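PDB 3MAL: stromal cell-derived factor 2-like protein from Arabidopsis thaliana, which takes part in endoplasmic reticulum protein quality control and the unfolded protein response, forming a complex with ERDJ3B and BIP1 that proper accumulation of the immune receptor EFR requires. Local coordinates for residues G21-L26 with Y63-P68; K136-D141 with W184-G189. All blocks are in the same frame, centred on the assembly; numbering follows the deposited sequence. Where two conformers were deposited one is given.

Interaction 1 (G21-L26 with Y63-P68); sequences GSAIKL and YWIVKP
Backbone hydrogen bonds join I24 and W64, I24 N to W64 O at 2.9 Å and W64 N to I24 O at 3.0 Å, making them a hydrogen-bonded antiparallel pair. Beside it, A23 and I65 form a non-hydrogen-bonded pair. The ladder then gains a residue: V66 N donates to S22 O, whereas V66 O receives G21 N at 2.8 Å. This is the pattern of a G1 beta bulge, with G21 in the positive-phi conformation (93°) that calls for glycine.

Apolar contacts follow the two surfaces of the sheet. With chi1 at 68°, I24 CG1 sits between the backbone N and the carbonyl carbon, and CD1 reaches V66 CG2 at 3.9 Å. On the other face A23 CB touches I65 CD1 at 3.5 Å.

A CH-pi contact closes the other end. The extended K25 chain crosses the Y63 ring, its CE 3.9 Å from the ring centroid; beyond it NZ forms a salt bridge with E188.

The N-to-C directions of 23-26 and 64-67 differ by 111°, so the paired strands splay in the beta-trefoil barrel. Strand 64-67 is flanked there by 23-28 and 85-90, and L88 of the latter packs on I24, W64 and V66.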
loop_
_atom_site.group_PDB
_atom_site.type_symbol
_atom_site.label_atom_id
_atom_site.label_comp_id
_atom_site.label_asym_id
_atom_site.label_seq_id
_atom_site.Cartn_x
_atom_site.Cartn_y
_atom_site.Cartn_z
ATOM N N GLY A 21 9.897 7.472 -6.732
ATOM C CA GLY A 21 10.757 6.598 -7.513
ATOM C C GLY A 21 11.426 5.516 -6.679
ATOM O O GLY A 21 12.045 4.614 -7.224
ATOM N N SER A 22 11.299 5.599 -5.357
ATOM C CA SER A 22 11.975 4.634 -4.511
ATOM C C SER A 22 11.186 3.323 -4.425
ATOM O O SER A 22 9.954 3.296 -4.635
ATOM C CB SER A 22 12.221 5.207 -3.119
ATOM O OG SER A 22 11.093 4.959 -2.316
ATOM N N ALA A 23 11.917 2.236 -4.161
ATOM C CA ALA A 23 11.292 0.933 -3.924
ATOM C C ALA A 23 11.232 0.664 -2.416
ATOM O O ALA A 23 12.224 0.830 -1.702
ATOM C CB ALA A 23 12.044 -0.186 -4.635
ATOM N N ILE A 24 10.052 0.276 -1.939
ATOM C CA ILE A 24 9.844 0.060 -0.509
ATOM C C ILE A 24 9.088 -1.231 -0.225
ATOM O O ILE A 24 8.377 -1.747 -1.094
ATOM C CB ILE A 24 9.069 1.235 0.161
ATOM C CG1 ILE A 24 7.613 1.294 -0.323
ATOM C CG2 ILE A 24 9.871 2.563 0.027
ATOM C CD1 ILE A 24 6.710 2.238 0.483
ATOM N N LYS A 25 9.269 -1.745 0.989
ATOM C CA LYS A 25 8.287 -2.622 1.595
ATOM C C LYS A 25 7.498 -1.818 2.639
ATOM O O LYS A 25 7.981 -0.804 3.162
ATOM C CB LYS A 25 8.942 -3.851 2.199
ATOM C CG LYS A 25 9.709 -4.669 1.183
ATOM C CD LYS A 25 10.050 -6.058 1.735
ATOM C CE LYS A 25 10.777 -6.887 0.665
ATOM N NZ LYS A 25 11.200 -8.200 1.231
ATOM N N LEU A 26 6.256 -2.228 2.864
ATOM C CA LEU A 26 5.381 -1.581 3.819
ATOM C C LEU A 26 4.968 -2.609 4.854
ATOM O O LEU A 26 4.257 -3.573 4.537
ATOM C CB LEU A 26 4.162 -0.994 3.095
ATOM C CG LEU A 26 3.473 0.132 3.856
ATOM C CD1 LEU A 26 4.305 1.433 3.855
ATOM C CD2 LEU A 26 2.056 0.365 3.269
ATOM N N TYR A 63 7.662 -5.788 -2.903
ATOM C CA TYR A 63 8.162 -4.466 -3.285
ATOM C C TYR A 63 7.144 -3.638 -4.053
ATOM O O TYR A 63 6.419 -4.162 -4.915
ATOM C CB TYR A 63 9.464 -4.568 -4.076
ATOM C CG TYR A 63 10.678 -4.644 -3.187
ATOM C CD1 TYR A 63 11.442 -5.819 -3.097
ATOM C CD2 TYR A 63 11.058 -3.541 -2.421
ATOM C CE1 TYR A 63 12.576 -5.870 -2.253
ATOM C CE2 TYR A 63 12.162 -3.587 -1.583
ATOM C CZ TYR A 63 12.901 -4.753 -1.496
ATOM O OH TYR A 63 13.981 -4.751 -0.655
ATOM N N TRP A 64 7.107 -2.347 -3.701
ATOM C CA TRP A 64 6.204 -1.344 -4.270
ATOM C C TRP A 64 7.043 -0.110 -4.660
ATOM O O TRP A 64 7.950 0.275 -3.917
ATOM C CB TRP A 64 5.126 -0.943 -3.229
ATOM C CG TRP A 64 4.314 -2.116 -2.766
ATOM C CD1 TRP A 64 4.641 -3.008 -1.754
ATOM C CD2 TRP A 64 3.064 -2.561 -3.311
ATOM N NE1 TRP A 64 3.662 -3.973 -1.652
ATOM C CE2 TRP A 64 2.684 -3.721 -2.594
ATOM C CE3 TRP A 64 2.220 -2.081 -4.324
ATOM C CZ2 TRP A 64 1.487 -4.404 -2.851
ATOM C CZ3 TRP A 64 1.025 -2.776 -4.597
ATOM C CH2 TRP A 64 0.675 -3.929 -3.859
ATOM N N ILE A 65 6.722 0.510 -5.795
ATOM C CA ILE A 65 7.342 1.791 -6.184
ATOM C C ILE A 65 6.462 2.990 -5.777
ATOM O O ILE A 65 5.275 3.044 -6.116
ATOM C CB ILE A 65 7.687 1.839 -7.694
ATOM C CG1 ILE A 65 8.573 0.653 -8.082
ATOM C CG2 ILE A 65 8.415 3.143 -8.035
ATOM C CD1 ILE A 65 9.874 0.650 -7.276
ATOM N N VAL A 66 7.023 3.947 -5.021
ATOM C CA VAL A 66 6.266 5.138 -4.617
ATOM C C VAL A 66 6.213 6.113 -5.803
ATOM O O VAL A 66 7.260 6.517 -6.336
ATOM C CB VAL A 66 6.936 5.869 -3.433
ATOM C CG1 VAL A 66 6.059 7.024 -2.934
ATOM C CG2 VAL A 66 7.281 4.898 -2.319
ATOM N N LYS A 67 4.999 6.466 -6.225
ATOM C CA LYS A 67 4.830 7.380 -7.357
ATOM C C LYS A 67 3.850 8.540 -7.072
ATOM O O LYS A 67 2.935 8.408 -6.234
ATOM C CB LYS A 67 4.398 6.596 -8.609
ATOM C CG LYS A 67 5.515 5.737 -9.207
ATOM C CD LYS A 67 5.101 5.087 -10.554
ATOM C CE LYS A 67 6.232 4.185 -11.032
ATOM N NZ LYS A 67 6.107 3.699 -12.459
ATOM N N PRO A 68 4.048 9.685 -7.763
ATOM C CA PRO A 68 3.084 10.782 -7.687
ATOM C C PRO A 68 1.847 10.490 -8.546
ATOM O O PRO A 68 1.799 9.479 -9.260
ATOM C CB PRO A 68 3.884 11.973 -8.251
ATOM C CG PRO A 68 4.763 11.379 -9.253
ATOM C CD PRO A 68 5.162 10.006 -8.679
#

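Interaction 2 (K136-D141 with W184-G189); sequences KTWKQD and WLAAEG. With SO4 (sulfate ion), chain E; SO4 (sulfate ion), chain C.
One water binds W138, K139 and A186 together: it accepts from W138 NE1 at 2.9 Å and from A186 N, and donates to K139 O at 2.8 Å. The water thus bridges the indole N-H, the loop carbonyl and the strand N-H in the third MIR repeat of a beta-trefoil, where the loop 136-141 leads into barrel strand 143-148 and lies against 184-190.

Beside the water runs the backbone bond, D141 N to A186 O, 2.8 Å long and almost straight at 172°. The methyl of A186 meets the W138 ring obliquely, with CB 4.0 Å from NE1. From the residue before it, L185 CD2 lies 3.3 Å from D141 O.

Q140 continues the contact along the strand. Its carbon chain runs out straight, CG anti to the backbone N (chi1 179°), with the terminal amide turned across it. This lays CG 3.4 Å from A186 O and carries the amide out beside E188 and G189. There OE1 is hydrogen-bonded to Y191 OH.

Two sulfates, probably from the crystallisation liquor, are bound on the K136-K139 side of the loop. The chain E ion is held by K136 N, and its O4 by T137 OG1 at 2.8 Å and by K139 NZ. The K139 chain bends at its last torsion (chi4 75°), and NZ spans both ions, reaching O2 of the chain C sulfate at 2.8 Å.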
loop_
_atom_site.group_PDB
_atom_site.type_symbol
_atom_site.label_atom_id
_atom_site.label_comp_id
_atom_site.label_asym_id
_atom_site.label_seq_id
_atom_site.Cartn_x
_atom_site.Cartn_y
_atom_site.Cartn_z
ATOM N N LYS A 136 7.418 15.839 8.715
ATOM C CA LYS A 136 6.849 16.424 7.526
ATOM C C LYS A 136 7.203 15.684 6.232
ATOM O O LYS A 136 6.486 15.797 5.238
ATOM C CB LYS A 136 7.217 17.905 7.454
ATOM C CG LYS A 136 6.550 18.759 8.572
ATOM C CD LYS A 136 7.228 20.139 8.698
ATOM C CE LYS A 136 8.562 19.956 9.454
ATOM N NZ LYS A 136 9.519 21.036 9.177
ATOM N N THR A 137 8.297 14.936 6.243
ATOM C CA THR A 137 8.675 14.116 5.093
ATOM C C THR A 137 8.689 12.646 5.512
ATOM O O THR A 137 9.049 12.332 6.651
ATOM C CB THR A 137 10.053 14.505 4.502
ATOM O OG1 THR A 137 11.052 14.365 5.506
ATOM C CG2 THR A 137 10.065 15.960 3.959
ATOM N N TRP A 138 8.301 11.772 4.588
ATOM C CA TRP A 138 8.198 10.340 4.833
ATOM C C TRP A 138 9.605 9.743 4.996
ATOM O O TRP A 138 10.490 9.996 4.166
ATOM C CB TRP A 138 7.439 9.674 3.670
ATOM C CG TRP A 138 6.903 8.266 3.916
ATOM C CD1 TRP A 138 6.854 7.580 5.102
ATOM C CD2 TRP A 138 6.316 7.401 2.939
ATOM N NE1 TRP A 138 6.293 6.335 4.911
ATOM C CE2 TRP A 138 5.942 6.207 3.597
ATOM C CE3 TRP A 138 6.072 7.520 1.561
ATOM C CZ2 TRP A 138 5.341 5.127 2.925
ATOM C CZ3 TRP A 138 5.464 6.444 0.884
ATOM C CH2 TRP A 138 5.100 5.267 1.579
ATOM N N LYS A 139 9.790 8.962 6.061
ATOM C CA LYS A 139 11.057 8.309 6.346
ATOM C C LYS A 139 10.889 6.824 6.647
ATOM O O LYS A 139 9.815 6.366 7.053
ATOM C CB LYS A 139 11.786 9.007 7.517
ATOM C CG LYS A 139 12.150 10.466 7.211
ATOM C CD LYS A 139 12.748 11.142 8.434
ATOM C CE LYS A 139 12.869 12.652 8.204
ATOM N NZ LYS A 139 11.535 13.272 8.304
ATOM N N GLN A 140 11.956 6.054 6.459
ATOM C CA GLN A 140 11.938 4.657 6.845
ATOM C C GLN A 140 11.694 4.501 8.349
ATOM O O GLN A 140 12.200 5.277 9.151
ATOM C CB GLN A 140 13.261 4.002 6.457
ATOM C CG GLN A 140 13.341 2.557 6.843
ATOM C CD GLN A 140 14.660 1.922 6.428
ATOM O OE1 GLN A 140 14.838 1.520 5.279
ATOM N NE2 GLN A 140 15.574 1.792 7.384
ATOM N N ASP A 141 10.905 3.510 8.721
ATOM C CA ASP A 141 10.546 3.263 10.107
ATOM C C ASP A 141 9.659 4.265 10.777
ATOM O O ASP A 141 9.391 4.073 11.947
ATOM C CB ASP A 141 11.762 3.081 11.031
ATOM C CG ASP A 141 12.669 2.013 10.562
ATOM O OD1 ASP A 141 13.794 2.340 10.133
ATOM O OD2 ASP A 141 12.259 0.837 10.595
ATOM N N TRP A 184 1.245 1.683 9.621
ATOM C CA TRP A 184 2.246 1.007 8.798
ATOM C C TRP A 184 3.600 1.716 8.916
ATOM O O TRP A 184 3.675 2.869 9.340
ATOM C CB TRP A 184 1.801 0.995 7.323
ATOM C CG TRP A 184 0.523 0.213 7.085
ATOM C CD1 TRP A 184 -0.757 0.638 7.313
ATOM C CD2 TRP A 184 0.412 -1.126 6.570
ATOM N NE1 TRP A 184 -1.656 -0.352 6.972
ATOM C CE2 TRP A 184 -0.967 -1.442 6.516
ATOM C CE3 TRP A 184 1.338 -2.085 6.160
ATOM C CZ2 TRP A 184 -1.437 -2.684 6.058
ATOM C CZ3 TRP A 184 0.875 -3.322 5.701
ATOM C CH2 TRP A 184 -0.502 -3.604 5.650
ATOM N N LEU A 185 4.650 1.010 8.507
ATOM C CA LEU A 185 6.030 1.507 8.507
ATOM C C LEU A 185 6.711 1.116 7.173
ATOM O O LEU A 185 6.678 -0.056 6.765
ATOM C CB LEU A 185 6.805 0.887 9.686
ATOM C CG LEU A 185 6.133 1.006 11.075
ATOM C CD1 LEU A 185 6.243 -0.261 11.902
ATOM C CD2 LEU A 185 6.683 2.159 11.854
ATOM N N ALA A 186 7.304 2.082 6.489
ATOM C CA ALA A 186 8.136 1.741 5.338
ATOM C C ALA A 186 9.451 1.138 5.826
ATOM O O ALA A 186 10.090 1.656 6.757
ATOM C CB ALA A 186 8.382 2.965 4.435
ATOM N N ALA A 187 9.852 0.034 5.197
ATOM C CA ALA A 187 11.120 -0.641 5.547
ATOM C C ALA A 187 11.841 -1.255 4.330
ATOM O O ALA A 187 11.287 -1.314 3.205
ATOM C CB ALA A 187 10.844 -1.711 6.592
ATOM N N GLU A 188 13.067 -1.724 4.540
ATOM C CA GLU A 188 13.770 -2.504 3.513
ATOM C C GLU A 188 13.819 -1.832 2.145
ATOM O O GLU A 188 13.865 -2.504 1.126
ATOM C CB GLU A 188 13.141 -3.896 3.354
ATOM C CG GLU A 188 13.388 -4.733 4.539
ATOM C CD GLU A 188 12.741 -6.101 4.488
ATOM O OE1 GLU A 188 12.776 -6.811 3.453
ATOM O OE2 GLU A 188 12.225 -6.491 5.539
ATOM N N GLY A 189 13.821 -0.513 2.113
ATOM C CA GLY A 189 13.682 0.156 0.835
ATOM C C GLY A 189 14.979 0.489 0.129
ATOM O O GLY A 189 16.066 0.328 0.680
HETATM S S SO4 E . 11.028 17.068 8.723
HETATM O O1 SO4 E . 9.924 16.992 9.662
HETATM O O2 SO4 E . 11.051 18.404 8.130
HETATM O O3 SO4 E . 12.263 16.766 9.457
HETATM O O4 SO4 E . 10.828 16.086 7.666
HETATM S S SO4 C . 10.416 12.250 11.989
HETATM O O1 SO4 C . 10.301 13.180 13.108
HETATM O O2 SO4 C . 10.318 13.011 10.775
HETATM O O3 SO4 C . 11.663 11.510 12.067
HETATM O O4 SO4 C . 9.292 11.329 12.039
HETATM O O HOH W 1 7.448 4.894 7.175
#

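Interactions 1 and 2, about 10 Å apart between centres, show how a beta-trefoil barrel closes: strands 23-28 and 184-190, the first and last in order across it, are neighbours. K25 O accepts from A187 N at 2.9 Å, and Y63 OH probably bonds to E188 O, also at 2.9 Å. Because E188 also pairs with K25 through its carboxylate, both partners of the CH-pi contact in interaction 1 are tied to one residue of interaction 2. On the buried side of the sheet, I24 CD1 packs 3.6 Å from W138 CH2, joining the first MIR repeat to the third. The sulfates are bound by the loop 136-141, well away from this seam.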